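Local coordinates for protein putative HTH-type transcriptional regulator PH0061 (Pyrococcus horikoshii, PDB 2DBB) that probably binds specific DNA sequences as a dimeric transcriptional regulator of the AsnC family, through an N-terminal helix-turn-helix domain, at residues B[12-17]-B[45-50]; B[16-21]-B[27-32]; B[96-101]-B[107-112]; B[111-114]-B[119-122]; B[122-127]-B[139-144]. One frame throughout, in Å; residues are numbered along the deposited sequence.

How the contacts relate
The five contacts fall into the two halves of an AsnC-family chain. Contacts 1 and 2 build the DNA-binding domain: both start from helix 9-18, their centres lie 10 Å apart, and Leu14 of one meets Leu29 of the other. Contacts 3, 4 and 5 belong to the four-stranded sheet with its helices. Contact 4 continues strand 107-114 from contact 3 and shares helix 117-129 with contact 5, whose centre is 5 Å away; Phe127 of contact 5 also packs on Val109 and Leu111 of contact 3. Contacts 1 and 2 do not touch contacts 3 to 5; each keeps its nearest atoms about 16 Å from contact 3. Contacts 1, 2, 3 and 5 also reach the second subunit.

Contact 1 (B[12-17]-B[45-50]); sequences MQLVKI and DKLKKL
Leu47 meets two neighbours of helix 9-18 with a single methyl, CD1, which reaches Val15 CG2 at 4.2 Å and Leu14 CD2 at 4.3 Å. Both approaches are methyl to methyl and a little loose, so this is a light apolar touch, burying 93 Å² in all. Leu47 is extended: CG sits anti to its own carbonyl carbon (chi1 -65°), and the CG-CD1 bond carries on the run of the chain (chi2 -179°), which carries CD1 toward helix 9-18; the nearest CA atoms, those of Val15 and Leu47, are 8.9 Å apart. Helix 37-49 includes the second half of the predicted helix-turn-helix motif, residues 26-45, and helix 9-18 is the helix that precedes the motif and completes a three-helix bundle. Leu47 thus ties the C-terminal end of the presumed recognition helix to the first helix, one or two turns along from where Leu14 also packs on Ile40, Arg43 and Ile44. Leu47 also touches Ile52, in the loop, and Ile53, the first residue of strand 53-60. Val15 has a further apolar neighbour in Leu65 of the second subunit, which places this corner of the bundle against the dimer partner.

Contact 2 (B[16-21]-B[27-32]); sequences KILSEN and RELADI
Ile17 and Leu29 mark the closest backbone approach of helix 9-18 to helix 26-32, with CA atoms 8.4 Å apart, a distance at which the two segments meet through side chains. Ile17 O accepts from both Glu20 N and Asn21 N, while Ser19 OG bonds back to Lys16 O at 2.5 Å, arriving from above the carbonyl plane, 36° out of it. Ile17 uses its two branches on different partners. CG2, anti to the backbone N, meets Leu29 CD2 at 3.9 Å; CD1, at the end of the extended CG1 arm (chi2 175°), meets Ile32 CG2, also at 3.9 Å. In both pairs the two side chains run alongside, pointing opposite ways. Helix 26-32 opens the predicted helix-turn-helix motif, so these pairs pin the motif's first helix to the helix before it. Leu18 adds a different approach, crossing Leu29 at about a right angle, with CD2 4.2 Å from Leu29 CD1. The two methyls of Leu29 are therefore divided between successive residues of helix 9-18, and Leu29 further packs on Ile40 and Ile44 of helix 37-49. Beyond Leu18 lies Ile58 of the second subunit, whose Thr57 OG1 is hydrogen-bonded to Ser19 O.

Contact 3 (B[96-101]-B[107-112]); sequences KSVEKG and IIVRLL
A chi1 of 74° sets Ser97 OG between its backbone N and carbonyl carbon, 3.3 Å from Arg110 CB, while Arg110 is extended to CD and bends at chi3 (-66°). The two residues form an antiparallel hydrogen-bonded pair, which puts both side chains on one face. The bend leaves Arg110 NE able to donate to a water, 2.9 Å away in the guanidinium plane, which in turn donates to Ser97 OG. A second water accepts from Ser97 OG and donates to Glu99 OE1 and Ile108 O. The hairpin strands 95-102 and 107-114 are otherwise joined by backbone bonds: Ile108 N to Glu99 O and Glu99 N to Ile108 O are both 2.9 Å. At the Lys96 end a classic beta bulge sets Lys96 and Ser97 together against Arg110, whose O takes a 2.8 Å bond from Lys96 N and only a weak one from Ser97 N. On the reverse face Val98 CG2 meets Val109 CG1, under Ile86 and Ile89 of helix 79-89. Glu99 is paired in a salt bridge with Arg110 of the second subunit, and Arg110 with Glu99 of the second subunit. The water-linked polar row thus continues into paired charges across the dimer interface.

Contact 4 (B[111-114]-B[119-122]); sequences LLLP and DAEN
Ala120 CB rests against the end of strand 107-114, 3.4 Å from Pro114 O and 4.3 Å from Leu113 CB. The small side chain lets helix 117-129 approach closely: the CA atoms of Pro114 and Ala120 are 5.3 Å apart. One residue earlier, Asp119 offers its methylene rather than its carboxylate. CG is turned anti to the carbonyl carbon (chi1 -67°), and Asp119 CB lies beside the CB-CG edge of the proline ring, 4.0 Å from Pro114 CB, the two side chains crossing at about a right angle. Leu113 also meets Ala120: CG anti to the carbonyl carbon (chi1 -49°) and an extended chain (chi2 168°) carry CD1 to 4.3 Å from Ala120 O and onward to Ile124, one turn along the helix, while Leu123 packs on both Leu113 and Pro114. This is the tight strand-to-helix connection of a ferredoxin-like beta-alpha-beta-beta-alpha-beta domain, as in the C-terminal half of AsnC-family proteins, with the chain leaving the sheet at Pro114 and returning over it as helix 117-129. The carboxylates of Asp119 and Asp116 lie close together as like charges. Between these two segments cohesion comes from apolar surfaces and from a methyl against a carbonyl oxygen, without hydrogen bond or salt bridge.

Contact 5 (B[122-127]-B[139-144]); sequences NLISEF and VILISE
Ile124 CD1 lies against two side chains of the outer strand at once, 3.7 Å from Leu141 CD2 and 4.1 Å from Val139 CG1. All of the contact passes through this one methyl, and its position follows from an extended chain: CG1 stands anti to the carbonyl carbon (chi1 -72°), beside the backbone N, and CD1 continues in line (chi2 176°), so that it projects from helix 117-129 to the strand at full length. The reach is needed because the backbones stay well apart, with the CA atoms of Ile124 and Val139, the nearest pair, separated by 8.6 Å. Val139 answers with CG1, the branch anti to its backbone N (chi1 177°). Leu141, two residues on and so on the same face of the strand, does not point its CB straight at the helix; CD1 continues its chain, and the other branch, CD2, turns to the isoleucine. Both side chains cross Ile124 obliquely, and the methyl touches both. The patch is small, 109 Å² in all, and partly exposed, an apolar fringe at the border of the domain. Deeper in, Ile124 touches Leu113, and Phe127, one turn later, packs on Leu111 and Val72, so the same helix spans from strand 107-114 over strand 67-76 to strand 134-148. In this ferredoxin-like antiparallel sheet 134-148 is an outermost strand within the chain; Ile140 and Ile142 are hydrogen-bonded through their backbones to Ile71 and Tyr69 of strand 67-76, while Leu141, Ile142 and Glu144 ladder with a strand of the second subunit.

Contact 1 (B[12-17]-B[45-50])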
# COMPACT_ATOMS: atom_id res chain seq x y z
N MET B 12 -13.12 5.93 14.02
CA MET B 12 -12.16 4.85 13.80
C MET B 12 -12.85 3.61 13.23
O MET B 12 -12.33 2.97 12.33
CB MET B 12 -11.43 4.50 15.10
CG MET B 12 -10.23 3.56 14.92
SD MET B 12 -8.85 4.23 13.90
CE MET B 12 -9.05 3.31 12.41
N GLN B 13 -14.03 3.28 13.75
CA GLN B 13 -14.76 2.11 13.26
C GLN B 13 -15.07 2.32 11.78
O GLN B 13 -14.91 1.42 10.96
CB GLN B 13 -16.06 1.94 14.04
CG GLN B 13 -15.86 1.78 15.54
CD GLN B 13 -17.17 1.71 16.30
OE1 GLN B 13 -18.11 2.44 15.99
NE2 GLN B 13 -17.22 0.86 17.32
N LEU B 14 -15.51 3.53 11.47
CA LEU B 14 -15.86 3.93 10.12
C LEU B 14 -14.64 3.75 9.19
O LEU B 14 -14.76 3.25 8.08
CB LEU B 14 -16.31 5.39 10.16
CG LEU B 14 -17.26 5.98 9.12
CD1 LEU B 14 -18.38 5.00 8.79
CD2 LEU B 14 -17.83 7.26 9.69
N VAL B 15 -13.47 4.14 9.67
CA VAL B 15 -12.25 3.99 8.90
C VAL B 15 -11.95 2.51 8.68
O VAL B 15 -11.62 2.08 7.57
CB VAL B 15 -11.07 4.67 9.63
CG1 VAL B 15 -9.74 4.16 9.09
CG2 VAL B 15 -11.17 6.19 9.46
N LYS B 16 -12.08 1.73 9.75
CA LYS B 16 -11.85 0.29 9.69
C LYS B 16 -12.78 -0.36 8.65
O LYS B 16 -12.35 -1.18 7.85
CB LYS B 16 -12.10 -0.33 11.07
CG LYS B 16 -11.06 0.01 12.13
CD LYS B 16 -9.79 -0.81 11.93
CE LYS B 16 -8.83 -0.71 13.12
NZ LYS B 16 -8.20 0.64 13.26
N ILE B 17 -14.05 0.02 8.68
CA ILE B 17 -15.04 -0.54 7.75
C ILE B 17 -14.78 -0.14 6.30
O ILE B 17 -14.77 -1.00 5.41
CB ILE B 17 -16.46 -0.11 8.16
CG1 ILE B 17 -16.77 -0.66 9.56
CG2 ILE B 17 -17.49 -0.63 7.16
CD1 ILE B 17 -18.10 -0.22 10.14
N ASP B 45 -17.58 13.21 5.84
CA ASP B 45 -17.21 14.49 5.26
C ASP B 45 -16.11 15.15 6.08
O ASP B 45 -15.17 15.72 5.53
CB ASP B 45 -18.43 15.40 5.18
CG ASP B 45 -18.37 16.32 3.99
OD1 ASP B 45 -17.94 17.48 4.14
OD2 ASP B 45 -18.76 15.86 2.89
N LYS B 46 -16.22 15.08 7.40
CA LYS B 46 -15.22 15.67 8.27
C LYS B 46 -13.90 14.92 8.12
O LYS B 46 -12.83 15.53 8.05
CB LYS B 46 -15.68 15.61 9.73
CG LYS B 46 -14.85 16.46 10.68
CD LYS B 46 -14.87 17.93 10.26
CE LYS B 46 -14.14 18.80 11.27
NZ LYS B 46 -14.14 20.24 10.87
N LEU B 47 -13.97 13.60 8.05
CA LEU B 47 -12.77 12.78 7.89
C LEU B 47 -12.02 13.17 6.62
O LEU B 47 -10.80 13.24 6.61
CB LEU B 47 -13.13 11.29 7.86
CG LEU B 47 -13.74 10.73 9.16
CD1 LEU B 47 -14.03 9.25 8.98
CD2 LEU B 47 -12.78 10.94 10.32
N LYS B 48 -12.76 13.42 5.55
CA LYS B 48 -12.14 13.80 4.28
C LYS B 48 -11.57 15.21 4.37
O LYS B 48 -10.48 15.47 3.87
CB LYS B 48 -13.15 13.72 3.13
CG LYS B 48 -13.72 12.33 2.89
CD LYS B 48 -14.42 12.23 1.54
CE LYS B 48 -15.53 13.25 1.39
NZ LYS B 48 -16.18 13.19 0.04
N LYS B 49 -12.31 16.11 5.01
CA LYS B 49 -11.86 17.49 5.15
C LYS B 49 -10.56 17.56 5.95
O LYS B 49 -9.66 18.33 5.63
CB LYS B 49 -12.93 18.32 5.86
CG LYS B 49 -12.64 19.82 5.85
CD LYS B 49 -13.61 20.59 6.74
CE LYS B 49 -13.42 22.10 6.60
NZ LYS B 49 -12.01 22.55 6.85
N LEU B 50 -10.47 16.73 6.99
CA LEU B 50 -9.29 16.69 7.85
C LEU B 50 -8.14 15.87 7.28
O LEU B 50 -7.10 15.73 7.92
CB LEU B 50 -9.68 16.12 9.22
CG LEU B 50 -10.64 16.96 10.05
CD1 LEU B 50 -11.05 16.19 11.31
CD2 LEU B 50 -9.97 18.27 10.42

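Contact 2 (B[16-21]-B[27-32])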
# COMPACT_ATOMS: atom_id res chain seq x y z
N LYS B 16 -12.08 1.73 9.75
CA LYS B 16 -11.85 0.29 9.69
C LYS B 16 -12.78 -0.36 8.65
O LYS B 16 -12.35 -1.18 7.85
CB LYS B 16 -12.10 -0.33 11.07
CG LYS B 16 -11.06 0.01 12.13
CD LYS B 16 -9.79 -0.81 11.93
CE LYS B 16 -8.83 -0.71 13.12
NZ LYS B 16 -8.20 0.64 13.26
N ILE B 17 -14.05 0.02 8.68
CA ILE B 17 -15.04 -0.54 7.75
C ILE B 17 -14.78 -0.14 6.30
O ILE B 17 -14.77 -1.00 5.41
CB ILE B 17 -16.46 -0.11 8.16
CG1 ILE B 17 -16.77 -0.66 9.56
CG2 ILE B 17 -17.49 -0.63 7.16
CD1 ILE B 17 -18.10 -0.22 10.14
N LEU B 18 -14.56 1.14 6.06
CA LEU B 18 -14.31 1.65 4.71
C LEU B 18 -13.06 1.06 4.08
O LEU B 18 -12.93 1.02 2.86
CB LEU B 18 -14.18 3.17 4.74
CG LEU B 18 -15.49 3.91 5.03
CD1 LEU B 18 -15.23 5.40 5.15
CD2 LEU B 18 -16.48 3.62 3.92
N SER B 19 -12.13 0.61 4.92
CA SER B 19 -10.90 0.03 4.41
C SER B 19 -11.15 -1.37 3.85
O SER B 19 -10.35 -1.86 3.05
CB SER B 19 -9.82 -0.01 5.51
OG SER B 19 -10.18 -0.87 6.58
N GLU B 20 -12.26 -2.00 4.25
CA GLU B 20 -12.61 -3.34 3.76
C GLU B 20 -13.59 -3.25 2.60
O GLU B 20 -13.59 -4.11 1.70
CB GLU B 20 -13.23 -4.19 4.88
CG GLU B 20 -12.27 -4.65 5.97
CD GLU B 20 -11.13 -5.53 5.45
OE1 GLU B 20 -11.31 -6.25 4.44
OE2 GLU B 20 -10.04 -5.51 6.06
N ASN B 21 -14.44 -2.22 2.62
CA ASN B 21 -15.42 -2.00 1.55
C ASN B 21 -15.73 -0.50 1.44
O ASN B 21 -16.68 -0.00 2.04
CB ASN B 21 -16.72 -2.77 1.83
CG ASN B 21 -17.65 -2.77 0.63
OD1 ASN B 21 -17.49 -1.98 -0.30
ND2 ASN B 21 -18.65 -3.65 0.66
N ARG B 27 -26.21 4.75 4.03
CA ARG B 27 -27.32 4.02 4.63
C ARG B 27 -26.82 2.70 5.23
O ARG B 27 -27.10 2.39 6.39
CB ARG B 27 -28.39 3.78 3.55
CG ARG B 27 -29.56 2.92 3.99
CD ARG B 27 -30.74 3.00 2.99
NE ARG B 27 -31.46 4.27 3.07
CZ ARG B 27 -31.15 5.36 2.38
NH1 ARG B 27 -30.13 5.35 1.53
NH2 ARG B 27 -31.87 6.47 2.53
N GLU B 28 -26.06 1.92 4.46
CA GLU B 28 -25.51 0.66 4.95
C GLU B 28 -24.60 0.93 6.16
O GLU B 28 -24.64 0.20 7.15
CB GLU B 28 -24.70 -0.04 3.86
CG GLU B 28 -25.51 -0.65 2.73
CD GLU B 28 -24.63 -1.22 1.63
OE1 GLU B 28 -23.97 -0.43 0.92
OE2 GLU B 28 -24.58 -2.46 1.47
N LEU B 29 -23.77 1.97 6.07
CA LEU B 29 -22.88 2.31 7.17
C LEU B 29 -23.70 2.67 8.41
O LEU B 29 -23.39 2.22 9.52
CB LEU B 29 -21.98 3.49 6.78
CG LEU B 29 -20.96 3.21 5.67
CD1 LEU B 29 -20.33 4.51 5.21
CD2 LEU B 29 -19.90 2.24 6.20
N ALA B 30 -24.74 3.47 8.22
CA ALA B 30 -25.59 3.88 9.34
C ALA B 30 -26.23 2.66 10.01
O ALA B 30 -26.32 2.59 11.23
CB ALA B 30 -26.67 4.85 8.86
N ASP B 31 -26.65 1.69 9.20
CA ASP B 31 -27.26 0.47 9.72
C ASP B 31 -26.27 -0.36 10.52
O ASP B 31 -26.59 -0.85 11.59
CB ASP B 31 -27.83 -0.37 8.57
CG ASP B 31 -29.03 0.28 7.93
OD1 ASP B 31 -29.61 1.18 8.56
OD2 ASP B 31 -29.41 -0.13 6.80
N ILE B 32 -25.06 -0.52 9.98
CA ILE B 32 -24.03 -1.28 10.66
C ILE B 32 -23.62 -0.62 11.98
O ILE B 32 -23.39 -1.30 12.98
CB ILE B 32 -22.76 -1.42 9.77
CG1 ILE B 32 -23.06 -2.37 8.60
CG2 ILE B 32 -21.58 -1.92 10.61
CD1 ILE B 32 -22.01 -2.34 7.50

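Contact 3 (B[96-101]-B[107-112])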
# COMPACT_ATOMS: atom_id res chain seq x y z
N LYS B 96 4.75 4.41 -6.67
CA LYS B 96 3.54 4.31 -5.84
C LYS B 96 3.64 4.80 -4.41
O LYS B 96 2.66 5.28 -3.83
CB LYS B 96 3.03 2.86 -5.86
CG LYS B 96 2.73 2.35 -7.27
CD LYS B 96 1.94 3.38 -8.05
CE LYS B 96 1.64 2.93 -9.47
NZ LYS B 96 0.94 4.01 -10.22
N SER B 97 4.82 4.68 -3.80
CA SER B 97 4.99 5.16 -2.44
C SER B 97 6.41 5.61 -2.20
O SER B 97 7.35 5.11 -2.81
CB SER B 97 4.59 4.10 -1.41
OG SER B 97 5.54 3.06 -1.30
N VAL B 98 6.54 6.58 -1.30
CA VAL B 98 7.83 7.13 -0.92
C VAL B 98 7.75 7.40 0.57
O VAL B 98 6.82 8.06 1.05
CB VAL B 98 8.12 8.44 -1.68
CG1 VAL B 98 9.47 9.01 -1.24
CG2 VAL B 98 8.14 8.16 -3.18
N GLU B 99 8.72 6.87 1.29
CA GLU B 99 8.74 7.02 2.73
C GLU B 99 10.14 7.30 3.23
O GLU B 99 11.13 6.88 2.63
CB GLU B 99 8.19 5.73 3.37
CG GLU B 99 6.70 5.49 3.11
CD GLU B 99 6.25 4.06 3.44
OE1 GLU B 99 6.63 3.12 2.71
OE2 GLU B 99 5.52 3.87 4.44
N LYS B 100 10.23 8.05 4.33
CA LYS B 100 11.50 8.36 4.94
C LYS B 100 11.56 7.48 6.18
O LYS B 100 10.57 7.32 6.88
CB LYS B 100 11.58 9.84 5.34
CG LYS B 100 11.42 10.81 4.17
CD LYS B 100 11.49 12.25 4.63
CE LYS B 100 12.85 12.55 5.25
NZ LYS B 100 12.93 13.96 5.70
N GLY B 101 12.73 6.91 6.45
CA GLY B 101 12.84 6.04 7.60
C GLY B 101 14.10 6.21 8.41
O GLY B 101 15.03 6.91 8.02
N ILE B 107 15.37 6.10 2.76
CA ILE B 107 14.31 6.31 1.78
C ILE B 107 13.88 4.96 1.23
O ILE B 107 14.70 4.15 0.80
CB ILE B 107 14.77 7.22 0.61
CG1 ILE B 107 15.24 8.58 1.16
CG2 ILE B 107 13.62 7.46 -0.36
CD1 ILE B 107 15.91 9.48 0.14
N ILE B 108 12.57 4.71 1.28
CA ILE B 108 11.98 3.47 0.81
C ILE B 108 10.97 3.82 -0.27
O ILE B 108 10.04 4.58 -0.01
CB ILE B 108 11.24 2.72 1.94
CG1 ILE B 108 12.18 2.48 3.12
CG2 ILE B 108 10.72 1.38 1.41
CD1 ILE B 108 13.40 1.69 2.76
N VAL B 109 11.15 3.24 -1.45
CA VAL B 109 10.28 3.52 -2.58
C VAL B 109 9.67 2.27 -3.20
O VAL B 109 10.33 1.25 -3.35
CB VAL B 109 11.06 4.25 -3.70
CG1 VAL B 109 10.13 4.58 -4.87
CG2 VAL B 109 11.71 5.50 -3.14
N ARG B 110 8.40 2.35 -3.56
CA ARG B 110 7.75 1.23 -4.22
C ARG B 110 7.44 1.67 -5.65
O ARG B 110 6.90 2.75 -5.86
CB ARG B 110 6.45 0.82 -3.53
CG ARG B 110 5.70 -0.28 -4.30
CD ARG B 110 4.34 -0.61 -3.68
NE ARG B 110 4.46 -1.23 -2.36
CZ ARG B 110 4.84 -2.49 -2.14
NH1 ARG B 110 5.14 -3.28 -3.17
NH2 ARG B 110 4.93 -2.95 -0.90
N LEU B 111 7.79 0.82 -6.61
CA LEU B 111 7.55 1.07 -8.02
C LEU B 111 6.62 0.01 -8.60
O LEU B 111 6.69 -1.16 -8.21
CB LEU B 111 8.86 1.00 -8.82
CG LEU B 111 10.09 1.79 -8.39
CD1 LEU B 111 11.25 1.43 -9.32
CD2 LEU B 111 9.79 3.28 -8.43
N LEU B 112 5.76 0.42 -9.52
CA LEU B 112 4.88 -0.51 -10.22
C LEU B 112 5.54 -0.61 -11.58
O LEU B 112 5.63 0.39 -12.30
CB LEU B 112 3.46 0.04 -10.37
CG LEU B 112 2.49 -0.90 -11.10
CD1 LEU B 112 2.24 -2.13 -10.23
CD2 LEU B 112 1.17 -0.20 -11.40
O HOH W 1 7.48 3.30 0.26
O HOH W 2 4.19 0.90 -0.44

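Contact 4 (B[111-114]-B[119-122])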
# COMPACT_ATOMS: atom_id res chain seq x y z
N LEU B 111 7.79 0.82 -6.61
CA LEU B 111 7.55 1.07 -8.02
C LEU B 111 6.62 0.01 -8.60
O LEU B 111 6.69 -1.16 -8.21
CB LEU B 111 8.86 1.00 -8.82
CG LEU B 111 10.09 1.79 -8.39
CD1 LEU B 111 11.25 1.43 -9.32
CD2 LEU B 111 9.79 3.28 -8.43
N LEU B 112 5.76 0.42 -9.52
CA LEU B 112 4.88 -0.51 -10.22
C LEU B 112 5.54 -0.61 -11.58
O LEU B 112 5.63 0.39 -12.30
CB LEU B 112 3.46 0.04 -10.37
CG LEU B 112 2.49 -0.90 -11.10
CD1 LEU B 112 2.24 -2.13 -10.23
CD2 LEU B 112 1.17 -0.20 -11.40
N LEU B 113 6.01 -1.80 -11.94
CA LEU B 113 6.69 -2.00 -13.22
C LEU B 113 5.97 -3.00 -14.11
O LEU B 113 5.12 -3.77 -13.65
CB LEU B 113 8.11 -2.52 -12.98
CG LEU B 113 9.00 -1.79 -11.97
CD1 LEU B 113 10.23 -2.64 -11.70
CD2 LEU B 113 9.38 -0.42 -12.49
N PRO B 114 6.31 -3.01 -15.41
CA PRO B 114 5.69 -3.94 -16.35
C PRO B 114 6.24 -5.32 -15.98
O PRO B 114 7.40 -5.44 -15.59
CB PRO B 114 6.21 -3.47 -17.70
CG PRO B 114 6.51 -2.02 -17.48
CD PRO B 114 7.13 -2.02 -16.12
N ASP B 119 11.33 -4.74 -20.21
CA ASP B 119 10.69 -3.45 -20.04
C ASP B 119 10.90 -3.00 -18.60
O ASP B 119 11.19 -1.84 -18.34
CB ASP B 119 9.19 -3.54 -20.33
CG ASP B 119 8.89 -3.83 -21.79
OD1 ASP B 119 9.47 -3.15 -22.66
OD2 ASP B 119 8.07 -4.73 -22.06
N ALA B 120 10.78 -3.95 -17.68
CA ALA B 120 10.96 -3.66 -16.26
C ALA B 120 12.37 -3.12 -15.98
O ALA B 120 12.53 -2.12 -15.28
CB ALA B 120 10.71 -4.91 -15.44
N GLU B 121 13.38 -3.80 -16.52
CA GLU B 121 14.76 -3.38 -16.31
C GLU B 121 15.05 -2.02 -16.93
O GLU B 121 15.79 -1.22 -16.36
CB GLU B 121 15.74 -4.42 -16.87
CG GLU B 121 15.60 -4.69 -18.36
CD GLU B 121 16.79 -5.47 -18.91
OE1 GLU B 121 17.14 -6.53 -18.34
OE2 GLU B 121 17.37 -5.01 -19.92
N ASN B 122 14.47 -1.75 -18.10
CA ASN B 122 14.67 -0.47 -18.75
C ASN B 122 14.08 0.62 -17.86
O ASN B 122 14.70 1.66 -17.65
CB ASN B 122 13.97 -0.42 -20.11
CG ASN B 122 14.75 -1.11 -21.20
OD1 ASN B 122 14.36 -1.08 -22.37
ND2 ASN B 122 15.86 -1.74 -20.84

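Contact 5 (B[122-127]-B[139-144])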
# COMPACT_ATOMS: atom_id res chain seq x y z
N ASN B 122 14.47 -1.75 -18.10
CA ASN B 122 14.67 -0.47 -18.75
C ASN B 122 14.08 0.62 -17.86
O ASN B 122 14.70 1.66 -17.65
CB ASN B 122 13.97 -0.42 -20.11
CG ASN B 122 14.75 -1.11 -21.20
OD1 ASN B 122 14.36 -1.08 -22.37
ND2 ASN B 122 15.86 -1.74 -20.84
N LEU B 123 12.89 0.35 -17.34
CA LEU B 123 12.21 1.31 -16.48
C LEU B 123 12.96 1.55 -15.18
O LEU B 123 13.01 2.67 -14.69
CB LEU B 123 10.78 0.84 -16.18
CG LEU B 123 9.91 1.84 -15.43
CD1 LEU B 123 9.98 3.20 -16.12
CD2 LEU B 123 8.48 1.35 -15.37
N ILE B 124 13.56 0.49 -14.64
CA ILE B 124 14.31 0.63 -13.39
C ILE B 124 15.53 1.52 -13.62
O ILE B 124 15.85 2.37 -12.80
CB ILE B 124 14.76 -0.75 -12.85
CG1 ILE B 124 13.54 -1.50 -12.30
CG2 ILE B 124 15.80 -0.57 -11.76
CD1 ILE B 124 13.83 -2.91 -11.81
N SER B 125 16.20 1.31 -14.75
CA SER B 125 17.38 2.10 -15.10
C SER B 125 16.99 3.56 -15.24
O SER B 125 17.71 4.44 -14.79
CB SER B 125 17.99 1.62 -16.42
OG SER B 125 18.40 0.27 -16.31
N GLU B 126 15.85 3.82 -15.87
CA GLU B 126 15.40 5.19 -16.03
C GLU B 126 15.17 5.82 -14.66
O GLU B 126 15.59 6.95 -14.41
CB GLU B 126 14.10 5.26 -16.83
CG GLU B 126 14.24 4.90 -18.29
CD GLU B 126 13.30 5.71 -19.16
OE1 GLU B 126 12.09 5.76 -18.85
OE2 GLU B 126 13.78 6.31 -20.15
N PHE B 127 14.48 5.09 -13.79
CA PHE B 127 14.20 5.60 -12.45
C PHE B 127 15.48 5.89 -11.69
O PHE B 127 15.62 6.94 -11.07
CB PHE B 127 13.36 4.59 -11.65
CG PHE B 127 13.16 5.00 -10.22
CD1 PHE B 127 12.30 6.05 -9.90
CD2 PHE B 127 13.88 4.39 -9.21
CE1 PHE B 127 12.16 6.48 -8.59
CE2 PHE B 127 13.76 4.82 -7.89
CZ PHE B 127 12.90 5.87 -7.58
N VAL B 139 17.76 -2.57 -5.15
CA VAL B 139 16.49 -2.79 -5.83
C VAL B 139 16.05 -4.23 -5.55
O VAL B 139 16.79 -5.18 -5.80
CB VAL B 139 16.61 -2.63 -7.36
CG1 VAL B 139 15.27 -2.94 -8.02
CG2 VAL B 139 17.06 -1.21 -7.71
N ILE B 140 14.84 -4.38 -5.00
CA ILE B 140 14.30 -5.70 -4.72
C ILE B 140 13.13 -5.95 -5.66
O ILE B 140 12.13 -5.23 -5.62
CB ILE B 140 13.76 -5.82 -3.27
CG1 ILE B 140 14.81 -5.36 -2.26
CG2 ILE B 140 13.34 -7.27 -3.00
CD1 ILE B 140 16.09 -6.16 -2.29
N LEU B 141 13.25 -6.96 -6.52
CA LEU B 141 12.17 -7.29 -7.43
C LEU B 141 11.19 -8.17 -6.65
O LEU B 141 11.60 -9.13 -5.99
CB LEU B 141 12.71 -8.05 -8.65
CG LEU B 141 13.85 -7.35 -9.40
CD1 LEU B 141 14.26 -8.17 -10.61
CD2 LEU B 141 13.41 -5.95 -9.82
N ILE B 142 9.90 -7.84 -6.68
CA ILE B 142 8.92 -8.63 -5.94
C ILE B 142 8.34 -9.76 -6.78
O ILE B 142 7.56 -9.52 -7.70
CB ILE B 142 7.76 -7.74 -5.42
CG1 ILE B 142 8.33 -6.60 -4.56
CG2 ILE B 142 6.79 -8.58 -4.58
CD1 ILE B 142 9.16 -7.08 -3.36
N SER B 143 8.72 -10.99 -6.45
CA SER B 143 8.24 -12.15 -7.19
C SER B 143 6.87 -12.60 -6.71
O SER B 143 6.11 -13.21 -7.47
CB SER B 143 9.23 -13.30 -7.07
OG SER B 143 9.49 -13.60 -5.71
N GLU B 144 6.53 -12.28 -5.47
CA GLU B 144 5.23 -12.67 -4.94
C GLU B 144 4.69 -11.72 -3.88
O GLU B 144 5.42 -11.31 -2.97
CB GLU B 144 5.30 -14.07 -4.32
CG GLU B 144 5.66 -15.19 -5.28
CD GLU B 144 6.02 -16.48 -4.55
OE1 GLU B 144 5.22 -16.93 -3.70
OE2 GLU B 144 7.10 -17.04 -4.84